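Local coordinates for protein 5-carboxymethyl-2-hydroxymuconate semialdehyde dehydrogenase (Thermus thermophilus, PDB 2D4E) that probably oxidises 5-carboxymethyl-2-hydroxymuconate semialdehyde to the corresponding acid with NAD as cofactor, as a member of the aldehyde dehydrogenase family, at residues 105-110 and 116-121; 335-340 and 389-394; 416-421 and 427-432. All blocks are in the same frame, centred on the assembly; numbering follows the deposited sequence.

How the interactions relate
Interactions 1 and 2 adjoin, their centres 14 Å apart, while interaction 3 lies farther off, its centre about 35 Å from that of interaction 1 and about 31 Å from that of interaction 2. Interaction 1 pairs helices 103-114 and 118-136. Interaction 2 joins two loops, and its 335-340 turn reaches the start of helix 118-136: Leu118 N lies 3.1 Å from Pro337 O, a probable hydrogen bond, and Leu118 packs on Leu338. Through this contact a turn far along the sequence ties back onto the early helical pair. Interaction 3 packs helix 423-431 on strand 414-420 of the mixed sheet. The three follow one another along the chain.

Interaction 1: residues 105-110 and 116-121; sequences ELAVME and QVLRIV
Val121 points its CB at helix 103-114 and pushes CG1 against the backbone of Ala107, with CG1 3.4 Å from Ala107 O and also close to Ala107 CA. That branch stands anti to the backbone N (chi1 -179°), which directs it across the gap between the helices. It meets the stem of Glu110 as well: Glu110 CB is 3.7 Å from Val121 CG1, and the two side chains run at a slant to each other. Beyond CG the Glu110 chain is extended and carries its carboxylate away from the valine, where OE2 accepts a hydrogen bond from Leu176 N. Leu118 enters from the first turn of helix 118-136, one turn before Val121. Its CD1 lies 3.6 Å from Ala107 O and 4.0 Å from Ala107 CB, and its further neighbour is Val108, whose CG2 is 4.3 Å from the same methyl. Ala107 thus takes both methyls; Ala107 CA and Val121 CA lie 5.3 Å apart, an approach that the small alanine side chain probably permits. Val108 also packs on Ile15 and Val18 of helix 12-24, and Leu106 packs on helix 203-214, so helix 103-114 is held between several neighbours. At the turn joining the two helices, a water donates to Glu110 O and accepts from Gln116 N, lying 2.8 Å from Glu110 O. It gives a partner to a carbonyl near the end of one helix and to an amide just ahead of the next. Between the two segments there is no direct hydrogen bond: methyl groups pack on the CB and backbone carbonyl of Ala107 and one water bridges the turn, so the closeness of these consecutive helices rests on shape and burial more than on polar pairing.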
ATOM      1  N   GLU C 105     -25.901  17.681  26.474  1.00 21.91           N
ATOM      2  CA  GLU C 105     -26.667  16.627  27.131  1.00 20.41           C
ATOM      3  C   GLU C 105     -25.807  15.376  27.339  1.00 23.36           C
ATOM      4  O   GLU C 105     -25.793  14.798  28.430  1.00 18.79           O
ATOM      5  CB  GLU C 105     -27.891  16.255  26.290  1.00 24.44           C
ATOM      6  CG  GLU C 105     -28.852  17.398  26.007  1.00 38.22           C
ATOM      7  CD  GLU C 105     -29.665  17.162  24.735  1.00 43.34           C
ATOM      8  OE1 GLU C 105     -30.219  16.055  24.566  1.00 43.35           O
ATOM      9  OE2 GLU C 105     -29.752  18.086  23.901  1.00 50.19           O
ATOM     10  N   LEU C 106     -25.107  14.957  26.281  1.00 19.48           N
ATOM     11  CA  LEU C 106     -24.246  13.772  26.329  1.00 21.90           C
ATOM     12  C   LEU C 106     -23.145  13.912  27.384  1.00 19.52           C
ATOM     13  O   LEU C 106     -22.875  12.983  28.151  1.00 21.19           O
ATOM     14  CB  LEU C 106     -23.625  13.513  24.943  1.00 14.71           C
ATOM     15  CG  LEU C 106     -24.574  12.944  23.866  1.00 19.68           C
ATOM     16  CD1 LEU C 106     -23.971  13.096  22.476  1.00 11.69           C
ATOM     17  CD2 LEU C 106     -24.859  11.474  24.170  1.00 13.35           C
ATOM     18  N   ALA C 107     -22.515  15.077  27.425  1.00 19.89           N
ATOM     19  CA  ALA C 107     -21.453  15.325  28.386  1.00 19.08           C
ATOM     20  C   ALA C 107     -21.984  15.226  29.807  1.00 18.98           C
ATOM     21  O   ALA C 107     -21.421  14.524  30.644  1.00 21.88           O
ATOM     22  CB  ALA C 107     -20.849  16.699  28.150  1.00 17.44           C
ATOM     23  N   VAL C 108     -23.075  15.929  30.085  1.00 17.83           N
ATOM     24  CA  VAL C 108     -23.655  15.907  31.419  1.00 18.27           C
ATOM     25  C   VAL C 108     -24.092  14.503  31.817  1.00 19.59           C
ATOM     26  O   VAL C 108     -23.821  14.042  32.927  1.00 18.80           O
ATOM     27  CB  VAL C 108     -24.871  16.857  31.519  1.00 19.85           C
ATOM     28  CG1 VAL C 108     -25.539  16.701  32.876  1.00 21.32           C
ATOM     29  CG2 VAL C 108     -24.421  18.302  31.317  1.00 18.04           C
ATOM     30  N   MET C 109     -24.765  13.824  30.901  1.00 17.22           N
ATOM     31  CA  MET C 109     -25.246  12.480  31.165  1.00 21.02           C
ATOM     32  C   MET C 109     -24.110  11.537  31.566  1.00 17.45           C
ATOM     33  O   MET C 109     -24.164  10.889  32.615  1.00 19.26           O
ATOM     34  CB  MET C 109     -25.956  11.937  29.926  1.00 22.03           C
ATOM     35  CG  MET C 109     -26.639  10.611  30.140  1.00 26.79           C
ATOM     36  SD  MET C 109     -27.578  10.138  28.681  1.00 31.95           S
ATOM     37  CE  MET C 109     -28.832  11.409  28.676  1.00 22.76           C
ATOM     38  N   GLU C 110     -23.079  11.464  30.731  1.00 14.11           N
ATOM     39  CA  GLU C 110     -21.961  10.578  31.017  1.00 19.70           C
ATOM     40  C   GLU C 110     -21.190  11.024  32.257  1.00 18.59           C
ATOM     41  O   GLU C 110     -20.655  10.196  32.998  1.00 16.11           O
ATOM     42  CB  GLU C 110     -21.034  10.495  29.802  1.00 19.75           C
ATOM     43  CG  GLU C 110     -19.784   9.664  30.034  1.00 21.78           C
ATOM     44  CD  GLU C 110     -19.177   9.143  28.743  1.00 29.51           C
ATOM     45  OE1 GLU C 110     -17.973   8.814  28.747  1.00 31.36           O
ATOM     46  OE2 GLU C 110     -19.904   9.049  27.730  1.00 22.96           O
ATOM     47  N   GLN C 116     -16.497  11.249  35.614  1.00 16.43           N
ATOM     48  CA  GLN C 116     -15.353  12.012  35.117  1.00 17.12           C
ATOM     49  C   GLN C 116     -15.689  13.504  35.151  1.00 18.69           C
ATOM     50  O   GLN C 116     -16.858  13.879  35.087  1.00 16.60           O
ATOM     51  CB  GLN C 116     -14.997  11.598  33.682  1.00 18.24           C
ATOM     52  CG  GLN C 116     -14.507  10.152  33.514  1.00 16.91           C
ATOM     53  CD  GLN C 116     -13.251   9.838  34.322  1.00 17.44           C
ATOM     54  OE1 GLN C 116     -12.378  10.688  34.491  1.00 18.06           O
ATOM     55  NE2 GLN C 116     -13.148   8.602  34.801  1.00 18.50           N
ATOM     56  N   VAL C 117     -14.673  14.355  35.251  1.00 19.65           N
ATOM     57  CA  VAL C 117     -14.914  15.794  35.287  1.00 24.06           C
ATOM     58  C   VAL C 117     -15.593  16.234  33.994  1.00 27.28           C
ATOM     59  O   VAL C 117     -15.188  15.838  32.902  1.00 28.46           O
ATOM     60  CB  VAL C 117     -13.605  16.582  35.489  1.00 22.06           C
ATOM     61  CG1 VAL C 117     -12.987  16.212  36.827  1.00 24.97           C
ATOM     62  CG2 VAL C 117     -12.645  16.286  34.373  1.00 28.66           C
ATOM     63  N   LEU C 118     -16.624  17.063  34.128  1.00 26.37           N
ATOM     64  CA  LEU C 118     -17.408  17.517  32.984  1.00 22.24           C
ATOM     65  C   LEU C 118     -16.639  17.988  31.756  1.00 20.19           C
ATOM     66  O   LEU C 118     -16.939  17.553  30.643  1.00 18.39           O
ATOM     67  CB  LEU C 118     -18.402  18.602  33.420  1.00 20.61           C
ATOM     68  CG  LEU C 118     -19.492  18.958  32.395  1.00 24.09           C
ATOM     69  CD1 LEU C 118     -20.264  17.695  31.977  1.00 18.14           C
ATOM     70  CD2 LEU C 118     -20.447  19.991  32.994  1.00 19.68           C
ATOM     71  N   ARG C 119     -15.656  18.863  31.930  1.00 16.11           N
ATOM     72  CA  ARG C 119     -14.903  19.348  30.771  1.00 23.12           C
ATOM     73  C   ARG C 119     -14.212  18.215  30.000  1.00 23.09           C
ATOM     74  O   ARG C 119     -14.151  18.241  28.769  1.00 21.75           O
ATOM     75  CB  ARG C 119     -13.869  20.408  31.188  1.00 23.66           C
ATOM     76  CG  ARG C 119     -12.760  19.904  32.105  1.00 30.52           C
ATOM     77  CD  ARG C 119     -11.796  21.035  32.452  1.00 26.60           C
ATOM     78  NE  ARG C 119     -10.720  20.589  33.331  1.00 26.76           N
ATOM     79  CZ  ARG C 119     -10.871  20.300  34.622  1.00 31.57           C
ATOM     80  NH1 ARG C 119     -12.060  20.421  35.203  1.00 31.42           N
ATOM     81  NH2 ARG C 119      -9.827  19.898  35.334  1.00 28.81           N
ATOM     82  N   ILE C 120     -13.696  17.223  30.718  1.00 19.55           N
ATOM     83  CA  ILE C 120     -13.038  16.107  30.058  1.00 20.72           C
ATOM     84  C   ILE C 120     -14.074  15.286  29.288  1.00 18.05           C
ATOM     85  O   ILE C 120     -13.830  14.860  28.164  1.00 19.92           O
ATOM     86  CB  ILE C 120     -12.290  15.218  31.078  1.00 23.69           C
ATOM     87  CG1 ILE C 120     -11.133  16.009  31.694  1.00 27.25           C
ATOM     88  CG2 ILE C 120     -11.746  13.975  30.397  1.00 26.95           C
ATOM     89  CD1 ILE C 120     -10.129  16.549  30.687  1.00 29.32           C
ATOM     90  N   VAL C 121     -15.241  15.080  29.889  1.00 18.59           N
ATOM     91  CA  VAL C 121     -16.290  14.330  29.218  1.00 21.28           C
ATOM     92  C   VAL C 121     -16.765  15.103  27.992  1.00 24.79           C
ATOM     93  O   VAL C 121     -17.108  14.507  26.969  1.00 20.54           O
ATOM     94  CB  VAL C 121     -17.508  14.080  30.137  1.00 19.91           C
ATOM     95  CG1 VAL C 121     -18.562  13.274  29.377  1.00 16.98           C
ATOM     96  CG2 VAL C 121     -17.073  13.331  31.407  1.00  8.78           C
TER
HETATM   97  O   HOH W   1     -17.918  10.685  33.514  1.00 21.85           O

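Interaction 2: residues 335-340 and 389-394; sequences GHPLDP and GNYLLP
Tyr391 extends its ring toward the 335-340 loop and presents an edge to Gly335, whose O lies near the ring plane, 3.2 Å from Tyr391 CE2. The phenol oxygen reaches farther along the loop: Tyr391 OH is 3.5 Å from His336 CA and 3.7 Å from Pro337 CD. These are carbon-oxygen approaches, and no hydrogen bond links the two segments. A chi1 of -62° sets CG of Tyr391 beside its own backbone N and turns the ring toward the 335-340 loop, while its other neighbours, Pro346 and Leu386, also border it. Behind this first shell the loop is stiffened by a type I beta turn from His336 to Asp339, closed by Asp339 N to His336 O. The imidazole adds a second tie: Leu338 N donates to His336 ND1 at 2.8 Å, nearly straight at 166° and lying in the ring plane, which fixes the ring's rotation, while Pro337 CD lies above one face of the imidazole, toward its rim. Farther out, Gly335 pairs by backbone with Val344, and Asp339 forms a salt bridge with Arg382; on the other segment, Asn390 ND2 donates to Asn52 OD1 and Leu347 O, and Tyr391 pairs by backbone with Ala377. An aromatic side chain thus bridges two irregular connections of the aldehyde dehydrogenase fold, one between helices 315-331 and 350-365, the other leading into strand 395-398.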
ATOM      1  N   GLY C 335     -12.372  16.545  43.909  1.00 20.08           N
ATOM      2  CA  GLY C 335     -13.686  17.109  44.150  1.00 20.46           C
ATOM      3  C   GLY C 335     -14.766  16.605  43.215  1.00 23.89           C
ATOM      4  O   GLY C 335     -14.565  15.651  42.465  1.00 19.58           O
ATOM      5  N   HIS C 336     -15.915  17.270  43.260  1.00 19.07           N
ATOM      6  CA  HIS C 336     -17.067  16.905  42.452  1.00 20.25           C
ATOM      7  C   HIS C 336     -16.835  17.070  40.948  1.00 21.29           C
ATOM      8  O   HIS C 336     -16.194  18.023  40.502  1.00 21.39           O
ATOM      9  CB  HIS C 336     -18.278  17.737  42.898  1.00 20.37           C
ATOM     10  CG  HIS C 336     -19.584  17.225  42.381  1.00 23.59           C
ATOM     11  ND1 HIS C 336     -19.943  17.305  41.053  1.00 25.73           N
ATOM     12  CD2 HIS C 336     -20.604  16.594  43.010  1.00 23.92           C
ATOM     13  CE1 HIS C 336     -21.128  16.745  40.885  1.00 21.69           C
ATOM     14  NE2 HIS C 336     -21.550  16.305  42.057  1.00 29.87           N
ATOM     15  N   PRO C 337     -17.361  16.131  40.145  1.00 20.16           N
ATOM     16  CA  PRO C 337     -17.213  16.161  38.685  1.00 21.57           C
ATOM     17  C   PRO C 337     -17.724  17.450  38.041  1.00 19.85           C
ATOM     18  O   PRO C 337     -17.188  17.891  37.028  1.00 21.30           O
ATOM     19  CB  PRO C 337     -18.015  14.939  38.227  1.00 17.44           C
ATOM     20  CG  PRO C 337     -17.880  13.997  39.375  1.00 20.31           C
ATOM     21  CD  PRO C 337     -18.078  14.916  40.568  1.00 19.70           C
ATOM     22  N   LEU C 338     -18.759  18.042  38.628  1.00 19.36           N
ATOM     23  CA  LEU C 338     -19.347  19.271  38.097  1.00 22.06           C
ATOM     24  C   LEU C 338     -18.664  20.556  38.567  1.00 23.12           C
ATOM     25  O   LEU C 338     -19.075  21.654  38.188  1.00 24.62           O
ATOM     26  CB  LEU C 338     -20.837  19.319  38.443  1.00 20.91           C
ATOM     27  CG  LEU C 338     -21.668  18.177  37.842  1.00 19.04           C
ATOM     28  CD1 LEU C 338     -23.105  18.224  38.369  1.00 20.21           C
ATOM     29  CD2 LEU C 338     -21.657  18.290  36.328  1.00 18.65           C
ATOM     30  N   ASP C 339     -17.627  20.418  39.388  1.00 21.89           N
ATOM     31  CA  ASP C 339     -16.873  21.568  39.889  1.00 20.10           C
ATOM     32  C   ASP C 339     -15.691  21.849  38.953  1.00 18.19           C
ATOM     33  O   ASP C 339     -14.772  21.041  38.841  1.00 27.48           O
ATOM     34  CB  ASP C 339     -16.373  21.279  41.310  1.00 16.98           C
ATOM     35  CG  ASP C 339     -15.538  22.415  41.895  1.00 21.16           C
ATOM     36  OD1 ASP C 339     -15.172  22.316  43.086  1.00 21.42           O
ATOM     37  OD2 ASP C 339     -15.236  23.398  41.179  1.00 21.55           O
ATOM     38  N   PRO C 340     -15.701  23.002  38.264  1.00 20.50           N
ATOM     39  CA  PRO C 340     -14.596  23.325  37.350  1.00 22.26           C
ATOM     40  C   PRO C 340     -13.188  23.290  37.952  1.00 24.26           C
ATOM     41  O   PRO C 340     -12.201  23.226  37.218  1.00 23.52           O
ATOM     42  CB  PRO C 340     -14.980  24.707  36.803  1.00 21.44           C
ATOM     43  CG  PRO C 340     -15.916  25.261  37.846  1.00 23.56           C
ATOM     44  CD  PRO C 340     -16.725  24.059  38.242  1.00 19.08           C
ATOM     45  N   GLY C 389     -19.321   9.770  48.316  1.00 28.59           N
ATOM     46  CA  GLY C 389     -18.906   9.349  46.988  1.00 29.41           C
ATOM     47  C   GLY C 389     -17.768   8.346  47.034  1.00 27.05           C
ATOM     48  O   GLY C 389     -17.271   8.016  48.108  1.00 28.92           O
ATOM     49  N   ASN C 390     -17.350   7.859  45.872  1.00 24.38           N
ATOM     50  CA  ASN C 390     -16.263   6.884  45.806  1.00 21.92           C
ATOM     51  C   ASN C 390     -14.923   7.560  45.505  1.00 22.47           C
ATOM     52  O   ASN C 390     -14.238   7.199  44.550  1.00 21.01           O
ATOM     53  CB  ASN C 390     -16.579   5.860  44.725  1.00 18.60           C
ATOM     54  CG  ASN C 390     -17.980   5.313  44.847  1.00 22.44           C
ATOM     55  OD1 ASN C 390     -18.348   4.766  45.882  1.00 21.51           O
ATOM     56  ND2 ASN C 390     -18.773   5.460  43.790  1.00 22.22           N
ATOM     57  N   TYR C 391     -14.547   8.531  46.335  1.00 20.51           N
ATOM     58  CA  TYR C 391     -13.306   9.269  46.133  1.00 17.81           C
ATOM     59  C   TYR C 391     -12.058   8.640  46.742  1.00 23.46           C
ATOM     60  O   TYR C 391     -12.022   8.303  47.930  1.00 22.80           O
ATOM     61  CB  TYR C 391     -13.446  10.697  46.669  1.00 16.42           C
ATOM     62  CG  TYR C 391     -14.515  11.527  45.985  1.00 22.19           C
ATOM     63  CD1 TYR C 391     -15.847  11.493  46.418  1.00 17.61           C
ATOM     64  CD2 TYR C 391     -14.194  12.353  44.912  1.00 14.45           C
ATOM     65  CE1 TYR C 391     -16.831  12.268  45.791  1.00 17.20           C
ATOM     66  CE2 TYR C 391     -15.166  13.129  44.283  1.00 20.23           C
ATOM     67  CZ  TYR C 391     -16.479  13.084  44.723  1.00 18.40           C
ATOM     68  OH  TYR C 391     -17.431  13.847  44.077  1.00 21.07           O
ATOM     69  N   LEU C 392     -11.031   8.496  45.914  1.00 21.35           N
ATOM     70  CA  LEU C 392      -9.765   7.939  46.360  1.00 22.43           C
ATOM     71  C   LEU C 392      -8.696   8.998  46.146  1.00 19.84           C
ATOM     72  O   LEU C 392      -8.683   9.680  45.121  1.00 19.82           O
ATOM     73  CB  LEU C 392      -9.393   6.687  45.560  1.00 20.00           C
ATOM     74  CG  LEU C 392      -8.077   6.049  46.033  1.00 24.63           C
ATOM     75  CD1 LEU C 392      -8.299   5.372  47.387  1.00 22.54           C
ATOM     76  CD2 LEU C 392      -7.575   5.044  45.012  1.00 21.09           C
ATOM     77  N   LEU C 393      -7.809   9.146  47.120  1.00 18.99           N
ATOM     78  CA  LEU C 393      -6.733  10.115  47.003  1.00 18.28           C
ATOM     79  C   LEU C 393      -5.697   9.614  45.999  1.00 20.65           C
ATOM     80  O   LEU C 393      -5.401   8.415  45.939  1.00 19.97           O
ATOM     81  CB  LEU C 393      -6.057  10.327  48.358  1.00 18.90           C
ATOM     82  CG  LEU C 393      -6.819  11.018  49.487  1.00 19.95           C
ATOM     83  CD1 LEU C 393      -6.034  10.855  50.782  1.00 19.31           C
ATOM     84  CD2 LEU C 393      -7.015  12.494  49.156  1.00 17.47           C
ATOM     85  N   PRO C 394      -5.157  10.520  45.168  1.00 20.41           N
ATOM     86  CA  PRO C 394      -4.145  10.074  44.209  1.00 15.28           C
ATOM     87  C   PRO C 394      -3.078   9.380  45.063  1.00 21.44           C
ATOM     88  O   PRO C 394      -2.652   9.913  46.091  1.00 19.69           O
ATOM     89  CB  PRO C 394      -3.679  11.384  43.595  1.00 14.91           C
ATOM     90  CG  PRO C 394      -4.973  12.154  43.505  1.00 13.56           C
ATOM     91  CD  PRO C 394      -5.607  11.896  44.860  1.00 15.70           C
TER

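Interaction 3: residues 416-421 and 427-432; sequences VAIPFK and LRKAND
One hydrogen bond carries the contact: Lys429 NZ donates to Pro419 O at 2.7 Å, approaching nearly head-on to the carbonyl (C=O...N angle 161°). The lysine starts with CG anti to its carbonyl carbon (chi1 -69°) and then runs fully extended, so the chain spans the gap and sets NZ at the strand. Its aliphatic length supplies the apolar part, slanting across Ile418, with Lys429 CD 4.2 Å from Ile418 CG2. Strand 414-420, an inner strand of the mixed sheet flanked by 395-398 and 310-314, opens with helix 423-431 a beta-alpha-beta crossover that returns to the same sheet through parallel strand 438-442; the short axes of 416-420 and 427-431 run roughly antiparallel, at 148°, with a closest approach of 9.5 Å. Replacing Lys429 with an alanine would probably leave Pro419 O without this donor and open a gap beside Ile418. Among charges, Glu425 OE2 forms a long, weak ion pair with Lys429 NZ; it also accepts a hydrogen bond from the backbone N of Lys421. The Phe420 ring turns away from 427-432 and meets Phe281 and Leu312. At the helix's end, Arg310 donates to the carbonyls of Lys429 and Ala430, tying it to strand 310-314.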
ATOM      1  N   VAL C 416       2.992   3.186  40.849  1.00 19.31           N
ATOM      2  CA  VAL C 416       4.085   2.482  41.502  1.00 20.36           C
ATOM      3  C   VAL C 416       5.375   2.861  40.776  1.00 17.18           C
ATOM      4  O   VAL C 416       5.511   2.637  39.578  1.00 19.01           O
ATOM      5  CB  VAL C 416       3.888   0.937  41.488  1.00 21.79           C
ATOM      6  CG1 VAL C 416       3.812   0.413  40.061  1.00 22.78           C
ATOM      7  CG2 VAL C 416       5.033   0.271  42.231  1.00 24.06           C
ATOM      8  N   ALA C 417       6.295   3.479  41.511  1.00 16.58           N
ATOM      9  CA  ALA C 417       7.585   3.915  40.980  1.00 15.52           C
ATOM     10  C   ALA C 417       8.636   2.826  41.216  1.00 22.91           C
ATOM     11  O   ALA C 417       8.773   2.313  42.328  1.00 24.08           O
ATOM     12  CB  ALA C 417       8.010   5.211  41.659  1.00 16.02           C
ATOM     13  N   ILE C 418       9.384   2.492  40.169  1.00 21.97           N
ATOM     14  CA  ILE C 418      10.396   1.442  40.229  1.00 19.62           C
ATOM     15  C   ILE C 418      11.697   1.932  39.605  1.00 19.05           C
ATOM     16  O   ILE C 418      11.696   2.468  38.501  1.00 23.31           O
ATOM     17  CB  ILE C 418       9.912   0.205  39.451  1.00 21.31           C
ATOM     18  CG1 ILE C 418       8.516  -0.187  39.937  1.00 24.57           C
ATOM     19  CG2 ILE C 418      10.883  -0.953  39.634  1.00 20.52           C
ATOM     20  CD1 ILE C 418       7.762  -1.092  38.983  1.00 22.38           C
ATOM     21  N   PRO C 419      12.828   1.745  40.305  1.00 21.82           N
ATOM     22  CA  PRO C 419      14.133   2.182  39.795  1.00 20.53           C
ATOM     23  C   PRO C 419      14.784   1.221  38.808  1.00 18.76           C
ATOM     24  O   PRO C 419      14.466   0.032  38.777  1.00 25.43           O
ATOM     25  CB  PRO C 419      14.965   2.307  41.068  1.00 23.18           C
ATOM     26  CG  PRO C 419      14.459   1.153  41.884  1.00 20.70           C
ATOM     27  CD  PRO C 419      12.946   1.272  41.697  1.00 21.15           C
ATOM     28  N   PHE C 420      15.681   1.751  37.984  1.00 17.70           N
ATOM     29  CA  PHE C 420      16.434   0.918  37.055  1.00 21.25           C
ATOM     30  C   PHE C 420      17.825   1.530  36.970  1.00 22.78           C
ATOM     31  O   PHE C 420      17.979   2.751  37.067  1.00 20.89           O
ATOM     32  CB  PHE C 420      15.740   0.806  35.680  1.00 17.13           C
ATOM     33  CG  PHE C 420      15.676   2.089  34.893  1.00 16.89           C
ATOM     34  CD1 PHE C 420      16.801   2.573  34.223  1.00 15.61           C
ATOM     35  CD2 PHE C 420      14.473   2.777  34.767  1.00 12.86           C
ATOM     36  CE1 PHE C 420      16.727   3.720  33.434  1.00 20.23           C
ATOM     37  CE2 PHE C 420      14.384   3.921  33.982  1.00 16.56           C
ATOM     38  CZ  PHE C 420      15.515   4.397  33.310  1.00 18.24           C
ATOM     39  N   LYS C 421      18.840   0.682  36.835  1.00 24.05           N
ATOM     40  CA  LYS C 421      20.213   1.170  36.790  1.00 27.79           C
ATOM     41  C   LYS C 421      20.717   1.508  35.394  1.00 27.96           C
ATOM     42  O   LYS C 421      21.648   2.295  35.251  1.00 29.48           O
ATOM     43  CB  LYS C 421      21.158   0.155  37.449  1.00 31.85           C
ATOM     44  CG  LYS C 421      21.435  -1.085  36.619  1.00 41.59           C
ATOM     45  CD  LYS C 421      22.359  -2.041  37.359  1.00 50.27           C
ATOM     46  CE  LYS C 421      22.974  -3.069  36.416  1.00 50.21           C
ATOM     47  NZ  LYS C 421      21.940  -3.871  35.711  1.00 54.20           N
ATOM     48  N   LEU C 427      14.410  -1.731  30.129  1.00 19.68           N
ATOM     49  CA  LEU C 427      13.677  -2.493  29.118  1.00 19.41           C
ATOM     50  C   LEU C 427      13.158  -3.821  29.656  1.00 22.97           C
ATOM     51  O   LEU C 427      12.006  -4.195  29.409  1.00 21.36           O
ATOM     52  CB  LEU C 427      14.572  -2.758  27.905  1.00 19.77           C
ATOM     53  CG  LEU C 427      13.973  -3.610  26.778  1.00 21.74           C
ATOM     54  CD1 LEU C 427      12.744  -2.908  26.199  1.00 18.74           C
ATOM     55  CD2 LEU C 427      15.022  -3.842  25.692  1.00 19.10           C
ATOM     56  N   ARG C 428      14.014  -4.538  30.378  1.00 22.99           N
ATOM     57  CA  ARG C 428      13.644  -5.826  30.953  1.00 24.73           C
ATOM     58  C   ARG C 428      12.422  -5.693  31.861  1.00 22.95           C
ATOM     59  O   ARG C 428      11.461  -6.451  31.737  1.00 19.86           O
ATOM     60  CB  ARG C 428      14.819  -6.405  31.755  1.00 26.71           C
ATOM     61  CG  ARG C 428      14.484  -7.666  32.545  1.00 33.21           C
ATOM     62  CD  ARG C 428      15.721  -8.245  33.236  1.00 37.14           C
ATOM     63  NE  ARG C 428      16.277  -7.351  34.256  1.00 42.17           N
ATOM     64  CZ  ARG C 428      15.707  -7.100  35.432  1.00 39.87           C
ATOM     65  NH1 ARG C 428      14.557  -7.678  35.760  1.00 45.24           N
ATOM     66  NH2 ARG C 428      16.291  -6.274  36.286  1.00 43.32           N
ATOM     67  N   LYS C 429      12.472  -4.731  32.777  1.00 20.11           N
ATOM     68  CA  LYS C 429      11.368  -4.504  33.707  1.00 21.12           C
ATOM     69  C   LYS C 429      10.126  -3.992  32.980  1.00 19.82           C
ATOM     70  O   LYS C 429       9.002  -4.363  33.323  1.00 17.80           O
ATOM     71  CB  LYS C 429      11.777  -3.501  34.792  1.00 19.92           C
ATOM     72  CG  LYS C 429      12.819  -4.028  35.765  1.00 28.43           C
ATOM     73  CD  LYS C 429      13.195  -2.998  36.828  1.00 22.72           C
ATOM     74  CE  LYS C 429      14.165  -3.615  37.836  1.00 28.68           C
ATOM     75  NZ  LYS C 429      14.661  -2.658  38.865  1.00 26.97           N
ATOM     76  N   ALA C 430      10.325  -3.138  31.979  1.00 18.49           N
ATOM     77  CA  ALA C 430       9.190  -2.606  31.227  1.00 20.73           C
ATOM     78  C   ALA C 430       8.404  -3.751  30.582  1.00 19.89           C
ATOM     79  O   ALA C 430       7.178  -3.790  30.664  1.00 15.55           O
ATOM     80  CB  ALA C 430       9.676  -1.625  30.152  1.00 14.77           C
ATOM     81  N   ASN C 431       9.115  -4.690  29.959  1.00 21.29           N
ATOM     82  CA  ASN C 431       8.471  -5.819  29.289  1.00 20.74           C
ATOM     83  C   ASN C 431       8.054  -6.957  30.201  1.00 21.23           C
ATOM     84  O   ASN C 431       7.351  -7.870  29.765  1.00 20.21           O
ATOM     85  CB  ASN C 431       9.381  -6.397  28.202  1.00 18.62           C
ATOM     86  CG  ASN C 431       9.505  -5.489  27.004  1.00 20.27           C
ATOM     87  OD1 ASN C 431       8.678  -4.597  26.801  1.00 17.91           O
ATOM     88  ND2 ASN C 431      10.536  -5.718  26.187  1.00 14.31           N
ATOM     89  N   ASP C 432       8.469  -6.910  31.461  1.00 22.35           N
ATOM     90  CA  ASP C 432       8.142  -7.987  32.381  1.00 20.26           C
ATOM     91  C   ASP C 432       6.773  -7.933  33.065  1.00 21.54           C
ATOM     92  O   ASP C 432       6.687  -7.805  34.284  1.00 26.01           O
ATOM     93  CB  ASP C 432       9.252  -8.118  33.433  1.00 20.64           C
ATOM     94  CG  ASP C 432       9.181  -9.433  34.204  1.00 29.05           C
ATOM     95  OD1 ASP C 432       8.581 -10.403  33.690  1.00 25.16           O
ATOM     96  OD2 ASP C 432       9.742  -9.499  35.321  1.00 34.94           O
TER